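PDB 3EUA: fructosamine deglycase FrlB from Bacillus subtilis, which catalyses the conversion of a range of fructosamine 6-phosphates to glucose 6-phosphate and a free amino acid. Local coordinates for residues K157-L168 against F283-L294. Residues are numbered along the deposited sequence; the frame is centred on the assembly and turned at random.
Sequences KFEQAIEGLDQL and FTAIDDSVKGYL
Leu294 and Ile286 press into a hollow at Gly164. With no side chain there, Gly164 CA and Ile286 CA lie only 5.1 Å apart, the shortest CA pair between the two segments. Two bumps meet the bare spot. Leu294 lays CD1 on it, 3.8 Å from Gly164 CA, and Ile286 CD1 sits 3.4 Å from Gly164 O. Val290 CG2 fits beside it, against the carbonyl of Gln160, one turn earlier. The two branches of Val290 straddle the helix surface: CG1 lies anti to the carbonyl carbon (chi1 -62°) and faces Ala161, while CG2 takes the Gln160 side. Leu294 is forked in the same way, its CD2 meeting Leu165 CD2 at 3.7 Å. Leu168 fills the next gap. Its CG stands anti to the backbone N (chi1 -152°), which swings the branches across toward 283-294 and sets CD1 among Ile286 CD1, Leu294 CB and the Phe283 ring, which it meets obliquely.

The margins are more polar. Gln160 and Asp287 run side by side through their aliphatic parts, while one water bridges Gln160 O and Asp287 N. Asp287 is the N-cap of helix 288-313: its OD2 accepts from Ser289 N (3.1 Å), met from above the carboxylate plane. The aliphatic chain of Lys157 passes Ser289 and touches the edge of the Tyr293 ring with CD; its NZ goes on to a salt bridge with Glu50, which also bonds Tyr293 OH. Behind the apolar seam, Lys291 NZ donates to Phe283 O and Ile286 O, tying the turn 283-286 to the first turn of the helix.

The short axes cross at -57°, 8.9 Å apart. The helices pack across Gly164, with the turn 283-286 extending the contact. This joins helix 158-190 to the chain's last helix, 288-313, in a double-SIS fold.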
# COMPACT_ATOMS: atom_id res chain seq x y z
N LYS A 157 13.13 -23.60 1.94
CA LYS A 157 14.11 -22.52 1.80
C LYS A 157 14.81 -22.05 3.10
O LYS A 157 15.76 -21.25 3.02
CB LYS A 157 13.46 -21.34 1.09
CG LYS A 157 13.01 -21.69 -0.35
CD LYS A 157 12.71 -20.45 -1.15
CE LYS A 157 12.47 -20.71 -2.63
NZ LYS A 157 11.16 -21.30 -2.95
N PHE A 158 14.37 -22.53 4.26
CA PHE A 158 14.92 -22.12 5.53
C PHE A 158 16.46 -22.12 5.62
O PHE A 158 17.05 -21.13 6.02
CB PHE A 158 14.36 -22.99 6.65
CG PHE A 158 14.87 -22.61 8.02
CD1 PHE A 158 14.33 -21.51 8.68
CD2 PHE A 158 15.86 -23.35 8.64
CE1 PHE A 158 14.78 -21.16 9.95
CE2 PHE A 158 16.32 -23.01 9.91
CZ PHE A 158 15.78 -21.91 10.56
N GLU A 159 17.09 -23.23 5.25
CA GLU A 159 18.55 -23.34 5.32
C GLU A 159 19.28 -22.30 4.47
O GLU A 159 20.27 -21.68 4.89
CB GLU A 159 18.98 -24.73 4.86
CG GLU A 159 20.50 -24.92 4.94
CD GLU A 159 20.99 -26.29 4.52
OE1 GLU A 159 20.23 -27.28 4.53
OE2 GLU A 159 22.19 -26.35 4.18
N GLN A 160 18.78 -22.12 3.26
CA GLN A 160 19.40 -21.19 2.33
C GLN A 160 19.11 -19.73 2.75
O GLN A 160 19.91 -18.84 2.49
CB GLN A 160 18.99 -21.52 0.90
CG GLN A 160 19.43 -22.95 0.45
CD GLN A 160 18.62 -24.13 1.08
OE1 GLN A 160 17.46 -23.98 1.47
NE2 GLN A 160 19.25 -25.32 1.14
N ALA A 161 17.98 -19.49 3.41
CA ALA A 161 17.64 -18.16 3.90
C ALA A 161 18.58 -17.78 5.03
O ALA A 161 19.16 -16.69 5.03
CB ALA A 161 16.20 -18.09 4.37
N ILE A 162 18.73 -18.69 5.99
CA ILE A 162 19.61 -18.47 7.15
C ILE A 162 21.07 -18.37 6.72
O ILE A 162 21.78 -17.46 7.18
CB ILE A 162 19.50 -19.56 8.22
CG1 ILE A 162 18.10 -19.69 8.76
CG2 ILE A 162 20.33 -19.21 9.45
CD1 ILE A 162 17.58 -18.38 9.36
N GLU A 163 21.52 -19.25 5.85
CA GLU A 163 22.91 -19.16 5.35
C GLU A 163 23.09 -17.84 4.60
O GLU A 163 24.12 -17.17 4.72
CB GLU A 163 23.30 -20.32 4.42
CG GLU A 163 23.43 -21.71 5.07
N GLY A 164 22.08 -17.46 3.81
CA GLY A 164 22.14 -16.21 3.05
C GLY A 164 22.28 -15.01 3.98
O GLY A 164 23.10 -14.11 3.75
N LEU A 165 21.47 -14.98 5.03
CA LEU A 165 21.56 -13.91 6.01
C LEU A 165 22.95 -13.83 6.64
O LEU A 165 23.50 -12.74 6.80
CB LEU A 165 20.51 -14.06 7.08
CG LEU A 165 19.07 -13.63 6.74
CD1 LEU A 165 18.15 -14.08 7.84
CD2 LEU A 165 18.95 -12.09 6.50
N ASP A 166 23.54 -14.99 6.94
CA ASP A 166 24.88 -15.04 7.55
C ASP A 166 25.92 -14.47 6.58
O ASP A 166 26.81 -13.70 7.00
CB ASP A 166 25.24 -16.46 7.96
CG ASP A 166 26.47 -16.51 8.89
OD1 ASP A 166 26.65 -15.55 9.68
OD2 ASP A 166 27.20 -17.53 8.85
N GLN A 167 25.79 -14.82 5.30
CA GLN A 167 26.69 -14.32 4.24
C GLN A 167 26.37 -12.87 3.82
O GLN A 167 27.19 -12.22 3.17
CB GLN A 167 26.55 -15.19 3.02
CG GLN A 167 27.00 -16.60 3.22
CD GLN A 167 28.51 -16.74 3.32
OE1 GLN A 167 29.27 -15.90 2.85
NE2 GLN A 167 28.95 -17.85 3.91
N LEU A 168 25.21 -12.35 4.21
CA LEU A 168 24.79 -11.02 3.75
C LEU A 168 25.61 -9.86 4.35
O LEU A 168 25.71 -8.80 3.74
CB LEU A 168 23.30 -10.79 4.03
CG LEU A 168 22.62 -9.82 3.07
CD1 LEU A 168 22.62 -10.45 1.65
CD2 LEU A 168 21.22 -9.52 3.54
N PHE A 283 26.27 -11.13 -4.90
CA PHE A 283 25.40 -12.14 -4.30
C PHE A 283 25.87 -13.54 -4.66
O PHE A 283 25.10 -14.48 -4.59
CB PHE A 283 23.95 -11.94 -4.78
CG PHE A 283 23.26 -10.73 -4.14
CD1 PHE A 283 23.44 -9.45 -4.66
CD2 PHE A 283 22.42 -10.89 -3.06
CE1 PHE A 283 22.81 -8.36 -4.08
CE2 PHE A 283 21.80 -9.82 -2.48
CZ PHE A 283 21.99 -8.56 -2.98
N THR A 284 27.14 -13.69 -5.02
CA THR A 284 27.69 -14.98 -5.43
C THR A 284 27.67 -16.06 -4.33
O THR A 284 27.66 -17.26 -4.66
CB THR A 284 29.15 -14.80 -6.02
OG1 THR A 284 30.06 -14.34 -5.02
CG2 THR A 284 29.17 -13.78 -7.18
N ALA A 285 27.68 -15.66 -3.06
CA ALA A 285 27.62 -16.60 -1.93
C ALA A 285 26.18 -16.80 -1.43
O ALA A 285 25.96 -17.50 -0.44
CB ALA A 285 28.53 -16.11 -0.80
N ILE A 286 25.21 -16.19 -2.10
CA ILE A 286 23.81 -16.32 -1.72
C ILE A 286 23.14 -17.26 -2.71
O ILE A 286 23.36 -17.12 -3.92
CB ILE A 286 23.10 -14.95 -1.74
CG1 ILE A 286 23.89 -13.87 -0.97
CG2 ILE A 286 21.66 -15.11 -1.21
CD1 ILE A 286 24.03 -14.16 0.48
N ASP A 287 22.32 -18.19 -2.22
CA ASP A 287 21.61 -19.13 -3.07
C ASP A 287 20.57 -18.41 -3.94
O ASP A 287 19.89 -17.49 -3.49
CB ASP A 287 20.93 -20.20 -2.21
CG ASP A 287 20.48 -21.41 -3.01
OD1 ASP A 287 21.34 -22.26 -3.29
OD2 ASP A 287 19.28 -21.58 -3.29
N ASP A 288 20.45 -18.84 -5.21
CA ASP A 288 19.48 -18.27 -6.14
C ASP A 288 18.04 -18.31 -5.61
O ASP A 288 17.23 -17.42 -5.93
CB ASP A 288 19.52 -19.03 -7.49
CG ASP A 288 20.79 -18.76 -8.32
OD1 ASP A 288 21.59 -17.88 -7.96
OD2 ASP A 288 21.00 -19.43 -9.38
N SER A 289 17.71 -19.33 -4.81
CA SER A 289 16.36 -19.46 -4.26
C SER A 289 15.94 -18.31 -3.34
O SER A 289 14.76 -18.07 -3.14
CB SER A 289 16.27 -20.79 -3.51
OG SER A 289 17.17 -20.87 -2.42
N VAL A 290 16.91 -17.59 -2.79
CA VAL A 290 16.63 -16.50 -1.85
C VAL A 290 17.27 -15.14 -2.20
O VAL A 290 17.05 -14.19 -1.45
CB VAL A 290 17.03 -16.94 -0.40
CG1 VAL A 290 16.22 -18.14 0.05
CG2 VAL A 290 18.52 -17.26 -0.29
N LYS A 291 18.03 -15.01 -3.31
CA LYS A 291 18.64 -13.71 -3.68
C LYS A 291 17.61 -12.57 -3.77
O LYS A 291 17.82 -11.43 -3.32
CB LYS A 291 19.33 -13.73 -5.06
CG LYS A 291 20.54 -14.59 -5.28
CD LYS A 291 21.22 -14.09 -6.56
CE LYS A 291 22.16 -15.12 -7.23
NZ LYS A 291 23.22 -15.68 -6.38
N GLY A 292 16.45 -12.90 -4.34
CA GLY A 292 15.40 -11.90 -4.52
C GLY A 292 14.80 -11.44 -3.21
O GLY A 292 14.38 -10.27 -3.08
N TYR A 293 14.79 -12.35 -2.23
CA TYR A 293 14.26 -12.02 -0.92
C TYR A 293 15.25 -11.23 -0.08
O TYR A 293 14.83 -10.43 0.77
CB TYR A 293 13.84 -13.28 -0.15
CG TYR A 293 12.87 -14.22 -0.88
CD1 TYR A 293 11.80 -13.72 -1.60
CD2 TYR A 293 12.95 -15.60 -0.71
CE1 TYR A 293 10.90 -14.56 -2.23
CE2 TYR A 293 12.04 -16.47 -1.36
CZ TYR A 293 11.01 -15.92 -2.11
OH TYR A 293 10.05 -16.67 -2.75
N LEU A 294 16.54 -11.41 -0.33
CA LEU A 294 17.61 -10.74 0.44
C LEU A 294 18.10 -9.41 -0.13
O LEU A 294 18.60 -8.56 0.62
CB LEU A 294 18.81 -11.69 0.62
CG LEU A 294 18.51 -12.94 1.47
CD1 LEU A 294 19.63 -13.98 1.35
CD2 LEU A 294 18.21 -12.59 2.95
O HOH W 1 21.93 -18.68 0.62